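Local structure of DNA polymerase beta (4P4M) at residues 162-167 with 185-190; 285-290 with 357-362; 298-303 with 310-315; 361-364 with 369-372. The protein adds deoxyribonucleotides to a DNA primer as a family X DNA polymerase and probably serves in base excision repair and other DNA repair pathways. All coordinates share one frame; numbering follows the deposited sequence.

Contact 1 of 4, residues 162-167 with 185-190. With D3T (2',3'-dideoxy-thymidine-5'-triphosphate), chain D.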
# COMPACT_ATOMS: atom_id res chain seq x y z
N LEU A 162 -11.92 11.61 -7.09
CA LEU A 162 -13.00 11.58 -6.10
C LEU A 162 -12.60 10.84 -4.81
O LEU A 162 -12.99 11.26 -3.72
CB LEU A 162 -14.28 10.97 -6.69
CG LEU A 162 -14.89 11.65 -7.93
CD1 LEU A 162 -16.07 10.84 -8.44
CD2 LEU A 162 -15.30 13.08 -7.65
N HIS A 163 -11.88 9.72 -4.93
CA HIS A 163 -11.39 9.03 -3.73
C HIS A 163 -10.42 9.93 -2.96
O HIS A 163 -10.47 10.01 -1.73
CB HIS A 163 -10.71 7.68 -4.06
CG HIS A 163 -11.68 6.57 -4.38
ND1 HIS A 163 -12.34 5.71 -3.57
CD2 HIS A 163 -12.05 6.24 -5.67
CE1 HIS A 163 -13.09 4.89 -4.38
NE2 HIS A 163 -12.90 5.23 -5.64
N GLU A 164 -9.54 10.61 -3.69
CA GLU A 164 -8.60 11.53 -3.03
C GLU A 164 -9.34 12.60 -2.22
O GLU A 164 -9.01 12.85 -1.05
CB GLU A 164 -7.67 12.19 -4.05
CG GLU A 164 -6.64 13.11 -3.40
CD GLU A 164 -5.48 13.44 -4.34
OE1 GLU A 164 -5.76 13.92 -5.46
OE2 GLU A 164 -4.32 13.18 -3.97
N ASN A 165 -10.32 13.25 -2.84
CA ASN A 165 -11.06 14.32 -2.16
C ASN A 165 -11.83 13.80 -0.96
O ASN A 165 -11.89 14.46 0.09
CB ASN A 165 -12.02 15.03 -3.13
CG ASN A 165 -11.29 15.76 -4.26
OD1 ASN A 165 -10.08 16.00 -4.19
ND2 ASN A 165 -12.03 16.12 -5.30
N TYR A 166 -12.43 12.62 -1.10
CA TYR A 166 -13.22 12.01 -0.04
C TYR A 166 -12.35 11.68 1.17
O TYR A 166 -12.69 12.04 2.30
CB TYR A 166 -13.92 10.73 -0.55
CG TYR A 166 -14.89 10.11 0.44
CD1 TYR A 166 -16.22 10.50 0.47
CD2 TYR A 166 -14.47 9.13 1.34
CE1 TYR A 166 -17.12 9.92 1.38
CE2 TYR A 166 -15.36 8.55 2.24
CZ TYR A 166 -16.67 8.96 2.26
OH TYR A 166 -17.54 8.38 3.17
N LEU A 167 -11.23 11.00 0.94
CA LEU A 167 -10.35 10.62 2.04
C LEU A 167 -9.76 11.85 2.75
O LEU A 167 -9.64 11.87 3.98
CB LEU A 167 -9.23 9.68 1.55
CG LEU A 167 -9.70 8.27 1.15
CD1 LEU A 167 -8.63 7.53 0.35
CD2 LEU A 167 -10.10 7.44 2.38
N GLY A 185 0.93 5.82 -5.91
CA GLY A 185 0.70 4.77 -6.90
C GLY A 185 0.68 5.27 -8.34
O GLY A 185 1.20 6.33 -8.66
N SER A 186 0.06 4.48 -9.23
CA SER A 186 0.02 4.82 -10.66
C SER A 186 -0.81 6.07 -10.97
O SER A 186 -0.64 6.69 -12.02
CB SER A 186 -0.47 3.62 -11.49
OG SER A 186 -1.78 3.24 -11.07
N TYR A 187 -1.71 6.42 -10.05
CA TYR A 187 -2.44 7.69 -10.11
C TYR A 187 -1.49 8.89 -10.09
O TYR A 187 -1.60 9.79 -10.92
CB TYR A 187 -3.42 7.77 -8.94
CG TYR A 187 -4.09 9.12 -8.73
CD1 TYR A 187 -5.12 9.55 -9.57
CD2 TYR A 187 -3.74 9.94 -7.65
CE1 TYR A 187 -5.75 10.77 -9.36
CE2 TYR A 187 -4.37 11.16 -7.44
CZ TYR A 187 -5.37 11.57 -8.30
OH TYR A 187 -6.00 12.78 -8.09
N ARG A 188 -0.56 8.92 -9.13
CA ARG A 188 0.41 10.01 -9.08
C ARG A 188 1.35 9.98 -10.31
O ARG A 188 1.87 11.03 -10.74
CB ARG A 188 1.21 9.99 -7.76
CG ARG A 188 2.26 11.13 -7.63
CD ARG A 188 2.72 11.37 -6.17
NE ARG A 188 3.67 12.49 -6.10
CZ ARG A 188 5.00 12.36 -5.99
NH1 ARG A 188 5.55 11.14 -5.93
NH2 ARG A 188 5.78 13.43 -5.96
N ARG A 189 1.55 8.79 -10.89
CA ARG A 189 2.32 8.65 -12.13
C ARG A 189 1.48 9.05 -13.37
O ARG A 189 1.94 8.91 -14.51
CB ARG A 189 2.90 7.23 -12.28
CG ARG A 189 3.83 6.81 -11.11
CD ARG A 189 4.85 5.71 -11.48
NE ARG A 189 4.27 4.55 -12.17
CZ ARG A 189 3.60 3.56 -11.58
NH1 ARG A 189 3.40 3.58 -10.26
NH2 ARG A 189 3.13 2.56 -12.31
N ARG A 190 0.28 9.55 -13.12
CA ARG A 190 -0.62 10.08 -14.17
C ARG A 190 -1.13 9.07 -15.19
O ARG A 190 -1.46 9.43 -16.34
CB ARG A 190 0.02 11.29 -14.87
CG ARG A 190 0.32 12.44 -13.90
CD ARG A 190 1.04 13.59 -14.58
NE ARG A 190 0.22 14.22 -15.61
CZ ARG A 190 -0.62 15.22 -15.39
NH1 ARG A 190 -0.76 15.71 -14.17
NH2 ARG A 190 -1.32 15.73 -16.40
PA D3T D . 0.81 -1.21 -6.83
O1A D3T D . -0.46 -0.68 -6.25
O2A D3T D . 0.97 -2.70 -6.71
O5' D3T D . 1.81 -0.80 -5.40
C5' D3T D . 1.88 0.51 -5.13
C4' D3T D . 3.37 0.97 -4.90
O4' D3T D . 4.06 0.06 -4.03
C1' D3T D . 5.38 -0.06 -4.43
N1 D3T D . 5.71 -1.51 -4.62
C6 D3T D . 4.79 -2.34 -5.24
C2 D3T D . 7.00 -2.02 -4.20
O2 D3T D . 7.82 -1.30 -3.68
N3 D3T D . 7.27 -3.39 -4.44
C4 D3T D . 6.33 -4.13 -5.03
O4 D3T D . 6.62 -5.43 -5.24
C5 D3T D . 5.05 -3.68 -5.47
C5M D3T D . 4.11 -4.62 -6.11
C2' D3T D . 5.58 0.68 -5.78
C3' D3T D . 4.16 0.94 -6.23
O3A D3T D . 1.64 -0.44 -7.88
PB D3T D . 0.92 0.71 -8.97
O1B D3T D . 0.26 1.62 -8.00
O2B D3T D . 2.23 1.19 -9.52
O3B D3T D . -0.01 0.12 -10.04
PG D3T D . -1.67 -0.28 -10.10
O1G D3T D . -2.25 0.02 -8.75
O2G D3T D . -1.64 -1.77 -10.41
O3G D3T D . -2.23 0.62 -11.18

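Contact 2 of 4, residues 285-290 with 357-362. With D3T (2',3'-dideoxy-thymidine-5'-triphosphate), chain D.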
# COMPACT_ATOMS: atom_id res chain seq x y z
N ALA A 285 8.76 7.96 1.63
CA ALA A 285 7.53 7.18 1.44
C ALA A 285 6.82 7.58 0.15
O ALA A 285 6.23 6.75 -0.54
CB ALA A 285 6.58 7.33 2.66
N MET A 286 6.87 8.87 -0.20
CA MET A 286 6.31 9.30 -1.48
C MET A 286 7.03 8.58 -2.63
O MET A 286 6.39 8.13 -3.59
CB MET A 286 6.39 10.82 -1.64
CG MET A 286 5.37 11.56 -0.79
SD MET A 286 5.59 13.34 -0.83
CE MET A 286 5.24 13.67 -2.56
N LEU A 287 8.35 8.45 -2.53
CA LEU A 287 9.09 7.71 -3.56
C LEU A 287 8.65 6.26 -3.62
O LEU A 287 8.36 5.73 -4.70
CB LEU A 287 10.60 7.75 -3.30
CG LEU A 287 11.43 8.91 -3.83
CD1 LEU A 287 12.82 8.88 -3.20
CD2 LEU A 287 11.50 8.87 -5.37
N THR A 288 8.63 5.60 -2.47
CA THR A 288 8.31 4.17 -2.41
C THR A 288 6.90 3.89 -2.92
O THR A 288 6.69 2.99 -3.76
CB THR A 288 8.43 3.61 -0.97
OG1 THR A 288 9.81 3.60 -0.57
CG2 THR A 288 7.88 2.19 -0.90
N PHE A 289 5.92 4.64 -2.42
CA PHE A 289 4.53 4.28 -2.74
C PHE A 289 4.06 4.82 -4.09
O PHE A 289 3.02 4.42 -4.58
CB PHE A 289 3.58 4.61 -1.58
CG PHE A 289 3.95 3.87 -0.32
CD1 PHE A 289 3.94 2.48 -0.30
CD2 PHE A 289 4.34 4.55 0.82
CE1 PHE A 289 4.30 1.78 0.85
CE2 PHE A 289 4.71 3.85 1.97
CZ PHE A 289 4.68 2.47 1.98
N THR A 290 4.85 5.69 -4.70
CA THR A 290 4.62 6.10 -6.08
C THR A 290 5.17 5.07 -7.08
O THR A 290 4.55 4.80 -8.10
CB THR A 290 5.21 7.52 -6.36
OG1 THR A 290 4.56 8.48 -5.52
CG2 THR A 290 4.99 7.94 -7.84
N ARG A 357 14.38 16.41 2.43
CA ARG A 357 13.12 17.14 2.46
C ARG A 357 12.29 16.92 1.20
O ARG A 357 11.09 17.22 1.18
CB ARG A 357 13.34 18.64 2.68
CG ARG A 357 13.88 19.38 1.47
CD ARG A 357 13.53 20.88 1.51
NE ARG A 357 12.39 21.19 0.66
CZ ARG A 357 12.48 21.38 -0.65
NH1 ARG A 357 13.65 21.28 -1.26
NH2 ARG A 357 11.39 21.66 -1.36
N SER A 358 12.93 16.41 0.15
CA SER A 358 12.27 16.24 -1.15
C SER A 358 12.70 14.94 -1.84
O SER A 358 13.75 14.37 -1.51
CB SER A 358 12.62 17.41 -2.08
OG SER A 358 14.01 17.38 -2.43
N GLU A 359 11.89 14.48 -2.80
CA GLU A 359 12.31 13.35 -3.64
C GLU A 359 13.61 13.69 -4.37
O GLU A 359 14.51 12.85 -4.46
CB GLU A 359 11.22 12.98 -4.66
CG GLU A 359 9.90 12.50 -4.04
CD GLU A 359 8.89 12.07 -5.09
OE1 GLU A 359 8.63 12.86 -6.04
OE2 GLU A 359 8.35 10.95 -4.97
N GLN A 360 13.70 14.91 -4.89
CA GLN A 360 14.91 15.36 -5.60
C GLN A 360 16.17 15.16 -4.77
O GLN A 360 17.23 14.78 -5.31
CB GLN A 360 14.78 16.83 -6.04
CG GLN A 360 16.08 17.44 -6.63
CD GLN A 360 16.20 17.29 -8.14
OE1 GLN A 360 15.14 17.64 -8.86
NE2 GLN A 360 17.25 16.89 -8.66
N ASP A 361 16.09 15.41 -3.46
CA ASP A 361 17.25 15.21 -2.58
C ASP A 361 17.81 13.79 -2.72
O ASP A 361 19.02 13.59 -2.76
CB ASP A 361 16.89 15.41 -1.10
CG ASP A 361 16.75 16.87 -0.70
OD1 ASP A 361 17.35 17.76 -1.34
OD2 ASP A 361 16.03 17.11 0.29
N VAL A 362 16.91 12.80 -2.74
CA VAL A 362 17.31 11.39 -2.83
C VAL A 362 18.00 11.07 -4.16
O VAL A 362 19.06 10.42 -4.18
CB VAL A 362 16.11 10.43 -2.61
CG1 VAL A 362 16.56 8.97 -2.71
CG2 VAL A 362 15.45 10.71 -1.25
PA D3T D . 0.81 -1.21 -6.83
O1A D3T D . -0.46 -0.68 -6.25
O2A D3T D . 0.97 -2.70 -6.71
O5' D3T D . 1.81 -0.80 -5.40
C5' D3T D . 1.88 0.51 -5.13
C4' D3T D . 3.37 0.97 -4.90
O4' D3T D . 4.06 0.06 -4.03
C1' D3T D . 5.38 -0.06 -4.43
N1 D3T D . 5.71 -1.51 -4.62
C6 D3T D . 4.79 -2.34 -5.24
C2 D3T D . 7.00 -2.02 -4.20
O2 D3T D . 7.82 -1.30 -3.68
N3 D3T D . 7.27 -3.39 -4.44
C4 D3T D . 6.33 -4.13 -5.03
O4 D3T D . 6.62 -5.43 -5.24
C5 D3T D . 5.05 -3.68 -5.47
C5M D3T D . 4.11 -4.62 -6.11
C2' D3T D . 5.58 0.68 -5.78
C3' D3T D . 4.16 0.94 -6.23
O3A D3T D . 1.64 -0.44 -7.88
PB D3T D . 0.92 0.71 -8.97
O1B D3T D . 0.26 1.62 -8.00
O2B D3T D . 2.23 1.19 -9.52
O3B D3T D . -0.01 0.12 -10.04
PG D3T D . -1.67 -0.28 -10.10
O1G D3T D . -2.25 0.02 -8.75
O2G D3T D . -1.64 -1.77 -10.41
O3G D3T D . -2.23 0.62 -11.18

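Contact 3 of 4, residues 298-303 with 310-315. With nucleotides of chain C.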
# COMPACT_ATOMS: atom_id res chain seq x y z
N ILE A 298 15.38 -0.52 -9.04
CA ILE A 298 16.53 0.17 -9.64
C ILE A 298 17.14 1.23 -8.70
O ILE A 298 18.36 1.30 -8.54
CB ILE A 298 16.14 0.83 -11.00
CG1 ILE A 298 15.89 -0.26 -12.05
CG2 ILE A 298 17.23 1.80 -11.48
CD1 ILE A 298 15.15 0.23 -13.28
N MET A 299 16.30 2.04 -8.08
CA MET A 299 16.80 3.07 -7.16
C MET A 299 17.42 2.45 -5.89
O MET A 299 18.43 2.94 -5.38
CB MET A 299 15.69 4.08 -6.80
CG MET A 299 16.15 5.22 -5.88
SD MET A 299 14.93 6.54 -5.64
CE MET A 299 15.52 7.79 -6.79
N ARG A 300 16.83 1.37 -5.40
CA ARG A 300 17.38 0.69 -4.22
C ARG A 300 18.72 -0.01 -4.55
O ARG A 300 19.61 -0.09 -3.70
CB ARG A 300 16.35 -0.28 -3.60
CG ARG A 300 15.17 0.49 -2.97
CD ARG A 300 13.94 -0.38 -2.64
NE ARG A 300 12.90 0.45 -2.03
CZ ARG A 300 11.94 -0.00 -1.23
NH1 ARG A 300 11.84 -1.31 -0.97
NH2 ARG A 300 11.07 0.85 -0.70
N GLN A 301 18.85 -0.50 -5.78
CA GLN A 301 20.12 -1.06 -6.24
C GLN A 301 21.20 0.03 -6.31
O GLN A 301 22.35 -0.18 -5.93
CB GLN A 301 19.96 -1.73 -7.61
CG GLN A 301 19.26 -3.09 -7.58
CD GLN A 301 18.93 -3.62 -8.98
OE1 GLN A 301 18.82 -2.86 -9.94
NE2 GLN A 301 18.77 -4.94 -9.08
N ALA A 302 20.82 1.20 -6.83
CA ALA A 302 21.74 2.34 -6.88
C ALA A 302 22.22 2.70 -5.47
O ALA A 302 23.41 3.00 -5.26
CB ALA A 302 21.08 3.54 -7.54
N ALA A 303 21.31 2.69 -4.50
CA ALA A 303 21.66 2.94 -3.11
C ALA A 303 22.69 1.92 -2.61
O ALA A 303 23.71 2.29 -2.03
CB ALA A 303 20.39 2.93 -2.21
N LEU A 310 17.99 2.23 1.16
CA LEU A 310 16.80 3.05 0.87
C LEU A 310 15.51 2.24 1.09
O LEU A 310 15.35 1.14 0.55
CB LEU A 310 16.85 3.55 -0.58
CG LEU A 310 15.67 4.41 -1.04
CD1 LEU A 310 15.62 5.72 -0.23
CD2 LEU A 310 15.75 4.72 -2.55
N ASN A 311 14.61 2.79 1.90
CA ASN A 311 13.26 2.23 2.06
C ASN A 311 12.25 3.37 2.26
O ASN A 311 12.59 4.54 2.05
CB ASN A 311 13.21 1.20 3.21
CG ASN A 311 13.63 1.79 4.55
OD1 ASN A 311 13.43 2.97 4.80
ND2 ASN A 311 14.23 0.96 5.41
N GLU A 312 11.01 3.06 2.64
CA GLU A 312 10.01 4.12 2.80
C GLU A 312 10.31 5.03 3.98
O GLU A 312 9.83 6.17 4.02
CB GLU A 312 8.58 3.57 2.91
CG GLU A 312 8.37 2.56 4.05
CD GLU A 312 8.49 1.11 3.58
OE1 GLU A 312 9.51 0.76 2.93
OE2 GLU A 312 7.56 0.32 3.86
N TYR A 313 11.09 4.53 4.93
CA TYR A 313 11.34 5.25 6.18
C TYR A 313 12.50 6.23 6.10
O TYR A 313 12.56 7.20 6.88
CB TYR A 313 11.55 4.26 7.33
CG TYR A 313 10.38 3.33 7.50
CD1 TYR A 313 9.12 3.82 7.82
CD2 TYR A 313 10.52 1.95 7.34
CE1 TYR A 313 8.03 2.96 7.98
CE2 TYR A 313 9.44 1.09 7.50
CZ TYR A 313 8.20 1.61 7.83
OH TYR A 313 7.10 0.78 8.00
N GLY A 314 13.43 6.00 5.17
CA GLY A 314 14.54 6.94 5.04
C GLY A 314 15.64 6.50 4.10
O GLY A 314 15.56 5.42 3.49
N LEU A 315 16.66 7.35 3.96
CA LEU A 315 17.89 7.03 3.23
C LEU A 315 18.99 6.93 4.28
O LEU A 315 19.24 7.91 4.98
CB LEU A 315 18.21 8.14 2.21
CG LEU A 315 19.52 8.05 1.42
CD1 LEU A 315 19.53 6.82 0.49
CD2 LEU A 315 19.78 9.33 0.62
P DT C 2 18.00 -3.66 -0.10
OP1 DT C 2 18.82 -2.50 0.31
OP2 DT C 2 18.53 -5.04 0.05
O5' DT C 2 16.61 -3.61 0.66
C5' DT C 2 15.90 -2.38 0.70
C4' DT C 2 14.49 -2.63 1.20
O4' DT C 2 13.73 -3.37 0.21
C3' DT C 2 14.38 -3.41 2.51
O3' DT C 2 14.01 -2.46 3.52
C2' DT C 2 13.29 -4.45 2.23
C1' DT C 2 12.67 -3.96 0.92
N1 DT C 2 11.99 -5.03 0.11
C2 DT C 2 10.68 -4.84 -0.27
O2 DT C 2 10.02 -3.84 -0.01
N3 DT C 2 10.13 -5.86 -0.99
C4 DT C 2 10.74 -7.03 -1.37
O4 DT C 2 10.13 -7.88 -2.01
C5 DT C 2 12.11 -7.18 -0.95
C7 DT C 2 12.87 -8.44 -1.30
C6 DT C 2 12.67 -6.19 -0.23
P DA C 3 13.59 -2.93 5.00
OP1 DA C 3 13.91 -1.83 5.94
OP2 DA C 3 14.12 -4.30 5.24
O5' DA C 3 12.01 -3.09 4.92
C5' DA C 3 11.19 -1.97 4.60
C4' DA C 3 9.74 -2.39 4.63
O4' DA C 3 9.47 -3.24 3.49
C3' DA C 3 9.36 -3.19 5.88
O3' DA C 3 8.37 -2.44 6.54
C2' DA C 3 8.77 -4.49 5.33
C1' DA C 3 8.50 -4.19 3.86
N9 DA C 3 8.65 -5.40 3.04
C8 DA C 3 9.80 -6.11 2.86
N7 DA C 3 9.65 -7.17 2.09
C5 DA C 3 8.30 -7.15 1.76
C6 DA C 3 7.51 -8.01 0.98
N6 DA C 3 8.00 -9.11 0.36
N1 DA C 3 6.20 -7.71 0.86
C2 DA C 3 5.72 -6.63 1.48
N3 DA C 3 6.36 -5.75 2.25
C4 DA C 3 7.67 -6.07 2.35
OP3 DA C 1 19.17 -7.46 -5.46
P DA C 1 17.69 -7.44 -5.63
OP1 DA C 1 17.14 -8.61 -4.91
OP2 DA C 1 17.42 -7.25 -7.07
O5' DA C 1 17.11 -6.15 -4.89
C5' DA C 1 17.70 -4.88 -5.01
C4' DA C 1 17.15 -4.00 -3.90
O4' DA C 1 15.73 -3.82 -4.11
C3' DA C 1 17.31 -4.56 -2.49
O3' DA C 1 17.59 -3.45 -1.64
C2' DA C 1 15.94 -5.21 -2.22
C1' DA C 1 14.98 -4.32 -3.01
N9 DA C 1 13.80 -5.00 -3.55
C8 DA C 1 13.78 -6.24 -4.14
N7 DA C 1 12.59 -6.62 -4.56
C5 DA C 1 11.76 -5.56 -4.22
C6 DA C 1 10.37 -5.36 -4.41
N6 DA C 1 9.58 -6.27 -5.00
N1 DA C 1 9.85 -4.20 -3.98
C2 DA C 1 10.66 -3.31 -3.39
N3 DA C 1 11.98 -3.38 -3.16
C4 DA C 1 12.49 -4.55 -3.61
O HOH W 1 18.70 0.09 -0.68
O HOH W 2 9.66 -1.19 1.17

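Contact 4 of 4, residues 361-364 with 369-372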
# COMPACT_ATOMS: atom_id res chain seq x y z
N ASP A 361 16.09 15.41 -3.46
CA ASP A 361 17.25 15.21 -2.58
C ASP A 361 17.81 13.79 -2.72
O ASP A 361 19.02 13.59 -2.76
CB ASP A 361 16.89 15.41 -1.10
CG ASP A 361 16.75 16.87 -0.70
OD1 ASP A 361 17.35 17.76 -1.34
OD2 ASP A 361 16.03 17.11 0.29
N VAL A 362 16.91 12.80 -2.74
CA VAL A 362 17.31 11.39 -2.83
C VAL A 362 18.00 11.07 -4.16
O VAL A 362 19.06 10.42 -4.18
CB VAL A 362 16.11 10.43 -2.61
CG1 VAL A 362 16.56 8.97 -2.71
CG2 VAL A 362 15.45 10.71 -1.25
N PHE A 363 17.41 11.51 -5.27
CA PHE A 363 18.04 11.35 -6.58
C PHE A 363 19.47 11.92 -6.54
O PHE A 363 20.43 11.29 -7.00
CB PHE A 363 17.25 12.07 -7.68
CG PHE A 363 15.97 11.37 -8.13
CD1 PHE A 363 14.74 11.69 -7.55
CD2 PHE A 363 15.99 10.46 -9.18
CE1 PHE A 363 13.56 11.07 -7.98
CE2 PHE A 363 14.81 9.84 -9.63
CZ PHE A 363 13.60 10.15 -9.03
N ASP A 364 19.61 13.12 -5.97
CA ASP A 364 20.90 13.83 -5.97
C ASP A 364 21.99 13.08 -5.19
O ASP A 364 23.12 12.94 -5.66
CB ASP A 364 20.75 15.25 -5.39
CG ASP A 364 19.92 16.17 -6.27
OD1 ASP A 364 19.76 15.88 -7.47
OD2 ASP A 364 19.44 17.21 -5.76
N PRO A 369 19.73 11.10 -12.24
CA PRO A 369 18.96 12.23 -12.79
C PRO A 369 17.53 12.22 -12.26
O PRO A 369 16.90 11.16 -12.27
CB PRO A 369 18.93 11.95 -14.29
CG PRO A 369 19.98 10.92 -14.53
CD PRO A 369 20.10 10.13 -13.28
N TYR A 370 17.02 13.37 -11.84
CA TYR A 370 15.63 13.46 -11.39
C TYR A 370 14.67 12.98 -12.47
O TYR A 370 14.83 13.31 -13.64
CB TYR A 370 15.26 14.89 -10.97
CG TYR A 370 13.82 14.99 -10.53
CD1 TYR A 370 13.42 14.55 -9.27
CD2 TYR A 370 12.84 15.48 -11.39
CE1 TYR A 370 12.10 14.61 -8.87
CE2 TYR A 370 11.51 15.55 -11.00
CZ TYR A 370 11.15 15.11 -9.74
OH TYR A 370 9.82 15.18 -9.36
N ALA A 371 13.66 12.21 -12.07
CA ALA A 371 12.58 11.81 -12.97
C ALA A 371 11.23 12.21 -12.38
O ALA A 371 10.96 11.92 -11.21
CB ALA A 371 12.63 10.31 -13.22
N LYS A 372 10.39 12.88 -13.16
CA LYS A 372 9.03 13.18 -12.71
C LYS A 372 8.28 11.87 -12.49
O LYS A 372 8.59 10.87 -13.12
CB LYS A 372 8.28 14.01 -13.75
CG LYS A 372 8.85 15.41 -14.00
CD LYS A 372 8.21 16.01 -15.25
CE LYS A 372 8.63 17.46 -15.45
NZ LYS A 372 8.04 18.36 -14.42

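Contact 1 of 4, residues 162-167 with 185-190
With CG of Glu164 trans to its own backbone N (chi1 -177°) and the chain extended beyond, the carboxylate reaches out from its helix; Tyr187, whose chi1 is likewise trans at 170°, sends its ring the other way, and a long glutamate and a tyrosine, hydroxyl at its rigid ring's far end, span the 10.1 Å from Glu164 CA to Tyr187 CA. The two meet at about a right angle. Tyr187 OH donates to Glu164 OE1 at 2.9 Å, and that oxygen lies at the ring edge, near its plane, while the hydroxyl comes to it from above the carboxylate plane. Ser160 and Val161 also touch Tyr187.

This bond ties helix 157-175 of the palm to the short helix 185-188, whose N-terminal end holds the triphosphate of the dideoxy-TTP. There Ser186 N donates to D3T O1B, and Ser186 OG to D3T O3G at 2.7 Å. Gly185, with its positive phi and no side chain, brings CA within 3.4 Å of D3T O1B. A Schellman motif closes the helix at Arg190. Just before it, Arg189 NH1 gives D3T O2B a bond of 2.8 Å in the guanidinium plane, with NH2 adding a weak one; Asp377 pairs with the same guanidinium.

Contact 2 of 4, residues 285-290 with 357-362
Leu287 lies alongside the aliphatic part of Glu359, the two side chains running antiparallel, flank to flank, with Leu287 CG 3.9 Å from Glu359 CG. One methyl, CD2, faces the carboxylate, while the other, CD1, points at Val362 tip to tip and comes 3.7 Å from its CB. Branched leucine suits this place because its two methyls serve two different neighbours, and compact, beta-branched valine offers CB, CG1 and CG2 together to that one methyl. Met286 adds a CB contact to the same carboxylate.

Glu359 has CG trans to its carbonyl carbon (chi1 -63°) and is extended beyond, which carries the carboxylate over the backbone of helix 282-290. OE2 stops 3.5 Å from Leu287 N at a poor angle for a hydrogen bond. The acid is instead held by arginines: Arg376 and Arg188 both make salt bridges to OE1, so a buried negative charge is probably well compensated.

The contact joins helix 282-290 to helix 359-365 within the thumb. The second helix begins with a capping box. Asp361 N donates to Ser358 OG at 3.0 Å, and Asp361 OD2 accepts from Ser358 N from above the carboxylate plane; it also takes Arg357 N, nearly along its C-O axis. Small polar serine and short aspartate fit these roles, their oxygens lying close to the main chain.

At the end of helix 282-290, Thr290 OG1 donates to Met286 O at 2.7 Å, on the opposite face of that carbonyl's plane from Thr290 N. The carbonyls of Thr288 and Phe289 then border the sugar of the incoming nucleotide, Thr288 O lying 3.3 Å from D3T C2'.

Contact 3 of 4, residues 298-303 with 310-315
Apolar contacts join Leu310 to the helix. Its CD2 meets Met299 CG at 3.4 Å, tighter than usual for two carbons, and its CB rests on Ala303 CB; the small alanine lets the strand end come close.

Charged and polar contacts centre on Arg300. Extended from CG to NE, it runs past Leu310 O, which lies over one face of the guanidinium and is buried without a partner. A long salt bridge of 4.0 Å joins Arg300 NH2 to Glu312 OE1, the two planes only 22° apart, while Arg275 pairs with Glu312 OE2. Asn311 OD1 accepts from Tyr313 N at 2.8 Å (an Asx turn) and from Gly314 N (an Asx motif).

Contacts with the DNA follow. The bend of Glu312 at chi2 (-95°) brings its carboxylate beside the sugar of DA3 of chain C, and Asn311 ND2 donates to OP1 of that nucleotide at 2.9 Å. Arg300 is long enough for NH1 to reach the minor-groove acceptors N3 of DA1, the base paired with the incoming nucleotide, and O2 of DT2, both of chain C, with weak bonds. One water bridges Arg300 O, Leu310 N (2.9 Å) and OP1 of DT2 of chain C.

Helix 293-305 thus packs against the turn between strands 308-310 and 315-317, with helix 282-290 touching both partners and helix 359-365 covering Met299 and Leu315.

Contact 4 of 4, residues 361-364 with 369-372
Phe363 and Tyr370 meet as an edge-to-face pair, the edge of Tyr370 turned toward the face of Phe363. Their planes stand at 65° and their centroids are 5.1 Å apart, close to the T-shaped geometry in which ring hydrogens point into a pi cloud. Between the two rings the closest atoms are Tyr370 CD1 and Phe363 CD1, 3.6 Å apart, and CE1 of Tyr370 follows along the same side.

The main chain of the second segment joins in over the same ring. Tyr370 CA sits 4.0 Å from the Phe363 centroid, only 21° off the normal, a CH-pi contact, and Ala371 N lies above the rim of that face. Pro369 O comes to 3.3 Å from Phe363 CD2, in an oblique position. Ala371 CB adds an apolar touch at Phe363 CE2, and its small size lets the backbone run close to the ring.

Here the C-terminal tail of the thumb, after helix 359-365, doubles back so that its extended main chain crosses the aromatic residue that the helix presents. Phe363 suits the place because a flat, wholly apolar ring can take an alpha carbon, a backbone nitrogen and a second ring on one face; other sides of it meet Leu287 and Met299 of the neighbouring helices.

Tyr370 has CG trans to its own backbone N (chi1 178°), which brings the CD1-CE1 edge of its ring toward the face of Phe363. Tyrosine fits an exposed edge, where one side of the ring packs and its hydroxyl gives the other end a polar character. Arg376 touches both rings, and its NE donates to Ala371 O, tying the tail's later course to the bend.

Along the chain contact 1 comes first, in the palm, and the other three follow within the thumb range, with contact 3 nested inside the loop that contact 2 closes. Contacts 2, 3 and 4 form one cluster, their centres 9 to 12 Å apart: contacts 2 and 4 share Asp361 and Val362 of helix 359-365, and Met299 of contact 3 packs on Phe363 of contact 4. Contact 1 lies about 17 Å from contact 2, centre to centre, yet touches it, Gly185 N lying 2.8 Å from Phe289 O, a probable hydrogen bond. Contacts 1 and 2 both touch the incoming nucleotide, and contact 3 grips the DNA of chain C, so palm and thumb meet around the substrates.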